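Local coordinates for lipopolysaccharide core heptose(I) kinase WaaP (PDB 6DFL), which phosphorylates the first heptose of the lipopolysaccharide inner core with ATP and magnesium, and also acts as a protein-tyrosine kinase that autophosphorylates, at residues M154-I166 with W202-A214. Residues are numbered along the deposited sequence; the frame is centred on the assembly and turned at random.
With G9S (S-[2-({N-[(2S)-2-hydroxy-3,3-dimethyl-4-(phosphonooxy)butanoyl]-beta-alanyl}amino)ethyl] hexadecanethioate), chain C.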
# COMPACT_ATOMS: atom_id res chain seq x y z
N MSE A 154 -3.20 -8.28 3.60
CA MSE A 154 -4.10 -8.71 2.56
C MSE A 154 -3.68 -10.06 1.97
O MSE A 154 -4.49 -10.97 1.84
CB MSE A 154 -4.13 -7.66 1.48
CG MSE A 154 -5.41 -7.49 0.73
SE MSE A 154 -5.12 -6.03 -0.54
CE MSE A 154 -4.00 -6.98 -1.83
N HIS A 155 -2.40 -10.16 1.59
CA HIS A 155 -1.92 -11.37 0.96
C HIS A 155 -1.95 -12.54 1.92
O HIS A 155 -2.40 -13.63 1.55
CB HIS A 155 -0.50 -11.18 0.43
CG HIS A 155 -0.44 -10.34 -0.79
ND1 HIS A 155 0.74 -9.85 -1.29
CD2 HIS A 155 -1.42 -9.90 -1.62
CE1 HIS A 155 0.49 -9.13 -2.37
NE2 HIS A 155 -0.81 -9.16 -2.59
N ARG A 156 -1.46 -12.34 3.16
CA ARG A 156 -1.48 -13.43 4.13
C ARG A 156 -2.90 -13.81 4.45
O ARG A 156 -3.14 -14.91 4.96
CB ARG A 156 -0.74 -13.08 5.45
CG ARG A 156 0.76 -12.76 5.33
CD ARG A 156 1.27 -11.85 6.50
NE ARG A 156 2.25 -10.85 6.04
CZ ARG A 156 2.19 -9.55 6.31
NH1 ARG A 156 1.21 -9.04 7.04
NH2 ARG A 156 3.13 -8.73 5.84
N ALA A 157 -3.87 -12.95 4.18
CA ALA A 157 -5.22 -13.37 4.52
C ALA A 157 -5.89 -14.05 3.34
O ALA A 157 -7.06 -14.42 3.44
CB ALA A 157 -6.04 -12.19 5.04
N GLY A 158 -5.17 -14.29 2.24
CA GLY A 158 -5.71 -14.99 1.09
C GLY A 158 -6.31 -14.12 -0.00
O GLY A 158 -6.94 -14.67 -0.93
N VAL A 159 -6.12 -12.81 0.06
CA VAL A 159 -6.68 -11.88 -0.92
C VAL A 159 -5.55 -11.26 -1.71
O VAL A 159 -4.64 -10.67 -1.13
CB VAL A 159 -7.50 -10.77 -0.23
CG1 VAL A 159 -7.84 -9.69 -1.25
CG2 VAL A 159 -8.75 -11.35 0.36
N ASN A 160 -5.61 -11.39 -3.04
CA ASN A 160 -4.77 -10.59 -3.91
C ASN A 160 -5.64 -9.55 -4.63
O ASN A 160 -6.76 -9.83 -5.07
CB ASN A 160 -3.98 -11.44 -4.91
CG ASN A 160 -4.86 -12.19 -5.87
OD1 ASN A 160 -5.50 -13.16 -5.48
ND2 ASN A 160 -4.90 -11.76 -7.15
N HIS A 161 -5.11 -8.33 -4.73
CA HIS A 161 -5.94 -7.21 -5.12
C HIS A 161 -6.30 -7.28 -6.59
O HIS A 161 -7.48 -7.25 -6.93
CB HIS A 161 -5.24 -5.90 -4.83
CG HIS A 161 -6.16 -4.74 -4.82
ND1 HIS A 161 -6.32 -3.92 -3.72
CD2 HIS A 161 -7.02 -4.28 -5.76
CE1 HIS A 161 -7.21 -2.99 -4.00
NE2 HIS A 161 -7.66 -3.19 -5.23
N ARG A 162 -5.29 -7.35 -7.46
CA ARG A 162 -5.36 -7.38 -8.92
C ARG A 162 -5.37 -5.98 -9.50
O ARG A 162 -4.98 -5.78 -10.65
CB ARG A 162 -6.55 -8.17 -9.43
CG ARG A 162 -6.34 -9.63 -9.33
CD ARG A 162 -7.16 -10.35 -10.34
NE ARG A 162 -6.50 -10.37 -11.64
CZ ARG A 162 -6.97 -11.02 -12.70
NH1 ARG A 162 -8.10 -11.69 -12.60
NH2 ARG A 162 -6.28 -11.02 -13.83
N ASP A 163 -5.75 -4.99 -8.70
CA ASP A 163 -5.56 -3.58 -9.01
C ASP A 163 -4.91 -2.86 -7.85
O ASP A 163 -5.42 -1.87 -7.32
CB ASP A 163 -6.91 -2.99 -9.38
CG ASP A 163 -7.46 -3.58 -10.65
OD1 ASP A 163 -6.78 -3.43 -11.68
OD2 ASP A 163 -8.51 -4.23 -10.60
N CYS A 164 -3.74 -3.36 -7.44
CA CYS A 164 -3.02 -2.87 -6.28
C CYS A 164 -2.17 -1.67 -6.68
O CYS A 164 -1.02 -1.79 -7.08
CB CYS A 164 -2.17 -3.98 -5.69
SG CYS A 164 -1.79 -3.67 -4.00
N TYR A 165 -2.78 -0.49 -6.63
CA TYR A 165 -2.09 0.75 -6.96
C TYR A 165 -2.26 1.70 -5.80
O TYR A 165 -3.22 1.60 -5.03
CB TYR A 165 -2.64 1.42 -8.23
CG TYR A 165 -3.10 0.47 -9.27
CD1 TYR A 165 -2.23 -0.46 -9.82
CD2 TYR A 165 -4.41 0.52 -9.77
CE1 TYR A 165 -2.65 -1.35 -10.81
CE2 TYR A 165 -4.85 -0.36 -10.77
CZ TYR A 165 -3.96 -1.29 -11.29
OH TYR A 165 -4.38 -2.17 -12.25
N ILE A 166 -1.35 2.68 -5.72
CA ILE A 166 -1.47 3.65 -4.64
C ILE A 166 -2.79 4.40 -4.72
O ILE A 166 -3.33 4.81 -3.68
CB ILE A 166 -0.25 4.58 -4.59
CG1 ILE A 166 0.05 5.22 -5.94
CG2 ILE A 166 0.97 3.79 -4.11
CD1 ILE A 166 1.15 6.27 -5.89
N TRP A 202 0.32 -14.51 -7.82
CA TRP A 202 -0.65 -13.44 -7.64
C TRP A 202 -0.14 -12.40 -6.66
O TRP A 202 -0.30 -11.20 -6.90
CB TRP A 202 -1.99 -14.03 -7.21
CG TRP A 202 -2.68 -14.73 -8.33
CD1 TRP A 202 -2.90 -16.07 -8.46
CD2 TRP A 202 -3.23 -14.11 -9.51
NE1 TRP A 202 -3.56 -16.32 -9.65
CE2 TRP A 202 -3.78 -15.14 -10.31
CE3 TRP A 202 -3.33 -12.79 -9.96
CZ2 TRP A 202 -4.42 -14.88 -11.54
CZ3 TRP A 202 -3.96 -12.53 -11.19
CH2 TRP A 202 -4.49 -13.58 -11.96
N ARG A 203 0.49 -12.85 -5.55
CA ARG A 203 1.22 -11.94 -4.67
C ARG A 203 2.12 -11.00 -5.47
O ARG A 203 2.12 -9.78 -5.27
CB ARG A 203 2.06 -12.72 -3.65
CG ARG A 203 1.28 -13.39 -2.48
CD ARG A 203 2.20 -14.21 -1.52
NE ARG A 203 1.42 -15.02 -0.57
CZ ARG A 203 1.37 -14.81 0.74
NH1 ARG A 203 0.63 -15.61 1.52
NH2 ARG A 203 2.07 -13.83 1.30
N ASN A 204 2.88 -11.56 -6.41
CA ASN A 204 3.90 -10.77 -7.07
C ASN A 204 3.28 -9.77 -8.05
O ASN A 204 3.76 -8.64 -8.16
CB ASN A 204 4.90 -11.69 -7.77
CG ASN A 204 5.65 -12.59 -6.79
OD1 ASN A 204 5.75 -12.31 -5.58
ND2 ASN A 204 6.18 -13.68 -7.31
N LYS A 205 2.21 -10.17 -8.74
CA LYS A 205 1.50 -9.24 -9.62
C LYS A 205 1.07 -7.99 -8.85
O LYS A 205 1.36 -6.87 -9.28
CB LYS A 205 0.29 -9.93 -10.27
CG LYS A 205 0.64 -10.93 -11.40
CD LYS A 205 -0.50 -11.06 -12.42
CE LYS A 205 -0.18 -12.01 -13.58
NZ LYS A 205 -0.38 -13.45 -13.23
N ASP A 206 0.43 -8.16 -7.68
CA ASP A 206 0.05 -7.02 -6.85
C ASP A 206 1.27 -6.16 -6.51
O ASP A 206 1.21 -4.93 -6.57
CB ASP A 206 -0.58 -7.48 -5.54
CG ASP A 206 -2.04 -7.84 -5.67
OD1 ASP A 206 -2.62 -7.90 -6.78
OD2 ASP A 206 -2.63 -8.09 -4.58
N LEU A 207 2.35 -6.81 -6.05
CA LEU A 207 3.56 -6.09 -5.68
C LEU A 207 4.15 -5.35 -6.86
O LEU A 207 4.63 -4.23 -6.72
CB LEU A 207 4.61 -7.05 -5.12
CG LEU A 207 4.44 -7.74 -3.77
CD1 LEU A 207 5.62 -8.66 -3.57
CD2 LEU A 207 4.33 -6.71 -2.67
N ALA A 208 4.17 -5.99 -8.03
CA ALA A 208 4.59 -5.31 -9.24
C ALA A 208 3.74 -4.08 -9.49
O ALA A 208 4.25 -2.97 -9.66
CB ALA A 208 4.50 -6.28 -10.42
N ALA A 209 2.42 -4.25 -9.50
CA ALA A 209 1.54 -3.13 -9.81
C ALA A 209 1.67 -2.03 -8.77
O ALA A 209 1.75 -0.84 -9.12
CB ALA A 209 0.10 -3.62 -9.91
N LEU A 210 1.75 -2.39 -7.48
CA LEU A 210 1.90 -1.34 -6.48
C LEU A 210 3.16 -0.53 -6.74
O LEU A 210 3.13 0.71 -6.70
CB LEU A 210 1.92 -1.94 -5.09
CG LEU A 210 1.95 -0.83 -4.06
CD1 LEU A 210 0.73 0.05 -4.17
CD2 LEU A 210 2.07 -1.42 -2.66
N TYR A 211 4.25 -1.21 -7.09
CA TYR A 211 5.50 -0.51 -7.38
C TYR A 211 5.36 0.40 -8.61
O TYR A 211 5.76 1.57 -8.57
CB TYR A 211 6.62 -1.53 -7.59
CG TYR A 211 7.98 -0.92 -7.79
CD1 TYR A 211 8.34 0.26 -7.17
CD2 TYR A 211 8.91 -1.53 -8.62
CE1 TYR A 211 9.59 0.82 -7.36
CE2 TYR A 211 10.17 -0.99 -8.81
CZ TYR A 211 10.50 0.20 -8.19
OH TYR A 211 11.75 0.75 -8.38
N PHE A 212 4.82 -0.11 -9.71
CA PHE A 212 4.77 0.73 -10.91
C PHE A 212 3.86 1.92 -10.69
O PHE A 212 4.13 2.99 -11.23
CB PHE A 212 4.34 -0.10 -12.11
CG PHE A 212 5.19 -1.33 -12.31
CD1 PHE A 212 6.52 -1.33 -11.92
CD2 PHE A 212 4.67 -2.49 -12.85
CE1 PHE A 212 7.31 -2.43 -12.08
CE2 PHE A 212 5.48 -3.62 -13.01
CZ PHE A 212 6.79 -3.57 -12.62
N SER A 213 2.85 1.80 -9.84
CA SER A 213 2.05 2.98 -9.56
C SER A 213 2.80 4.02 -8.75
O SER A 213 2.26 5.10 -8.51
CB SER A 213 0.76 2.58 -8.84
OG SER A 213 0.91 2.58 -7.43
N ALA A 214 4.04 3.75 -8.30
CA ALA A 214 4.66 4.66 -7.35
C ALA A 214 6.05 5.12 -7.79
O ALA A 214 6.79 5.68 -6.97
CB ALA A 214 4.71 4.01 -5.97
C1 G9S C . 16.95 -2.50 -3.83
C2 G9S C . 18.99 -1.09 -4.28
C3 G9S C . 20.15 -0.71 -5.19
C4 G9S C . 21.13 -1.83 -5.51
C5 G9S C . 21.25 -4.32 -4.67
C6 G9S C . 22.65 -3.91 -2.45
C7 G9S C . 24.11 -3.94 -2.04
C8 G9S C . 22.08 -2.55 -2.13
C10 G9S C . 13.97 -3.28 -5.48
C11 G9S C . 13.08 -3.61 -6.64
C12 G9S C . 11.64 -3.16 -6.50
C13 G9S C . 11.34 -2.32 -5.27
C14 G9S C . 10.36 -2.93 -4.25
C15 G9S C . 8.92 -2.44 -4.29
C16 G9S C . 8.63 -1.08 -3.69
N2 G9S C . 18.06 -2.13 -4.68
C19 G9S C . 15.71 -1.67 -3.95
C20 G9S C . 21.93 -4.97 -1.68
C21 G9S C . 7.22 -0.83 -3.16
C22 G9S C . 6.83 0.65 -3.10
C23 G9S C . 5.38 1.00 -2.99
C24 G9S C . 4.99 1.81 -1.77
C25 G9S C . 3.60 2.42 -1.67
C26 G9S C . 3.41 3.62 -0.73
C27 G9S C . 3.62 5.00 -1.32
C28 G9S C . 3.18 6.15 -0.46
C29 G9S C . 2.10 7.04 -0.99
C30 G9S C . 22.62 -4.21 -3.99
N3 G9S C . 20.59 -3.21 -5.38
O2 G9S C . 18.86 -0.52 -3.20
O3 G9S C . 14.22 -4.09 -4.60
O4 G9S C . 20.67 -5.40 -4.65
O5 G9S C . 23.43 -3.36 -4.72
O6 G9S C . 24.92 -4.82 -2.75
O8 G9S C . 27.12 -6.03 -3.07
O9 G9S C . 25.61 -6.71 -1.18
P1 G9S C . 26.11 -5.56 -2.04
S1 G9S C . 14.88 -1.76 -5.53
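In the C-lobe of this kinase fold, the catalytic loop, which opens with the His161-Arg162-Asp163 motif (Asp163 the probable active-site residue), lies along helix 200-212, much as that of eukaryotic protein kinases is held by the helix F aspartate. Here Asp206 appears to play that part, its buried carboxylate taking three N-H groups. Its OD1 accepts a hydrogen bond from the backbone N of Arg162 at 2.8 Å, on the syn side, while OD2 receives the backbone N-H of His161. On its anti side OD2 also takes the N-H of His155 NE2, 2.9 Å away and within the imidazole plane; the Arg162 and His155 donors are each tilted roughly 25° from the carboxylate plane. With ND1 hydrogen-bonded to OH of Tyr231, both ring nitrogens of His155 are engaged, fixing its rotation; CA of Arg203 lies over one ring face in a CH-pi contact. Three donors would probably keep Asp206 ionised. Nearer the start of the helix, CH2 of Trp202 sits over the centre of the Arg162 guanidinium, the planes 68° apart, the Arg162 chain bending back at chi3 (83°). At the other end, CG2 of Ile166 packs 3.7 Å from CD1 of Leu210 and borders the acyl chain of the bound G9S. Just beyond the helix, Ser213 OG donates to Leu210 O and accepts a nearly straight hydrogen bond from the backbone N of Ile166 at 2.8 Å.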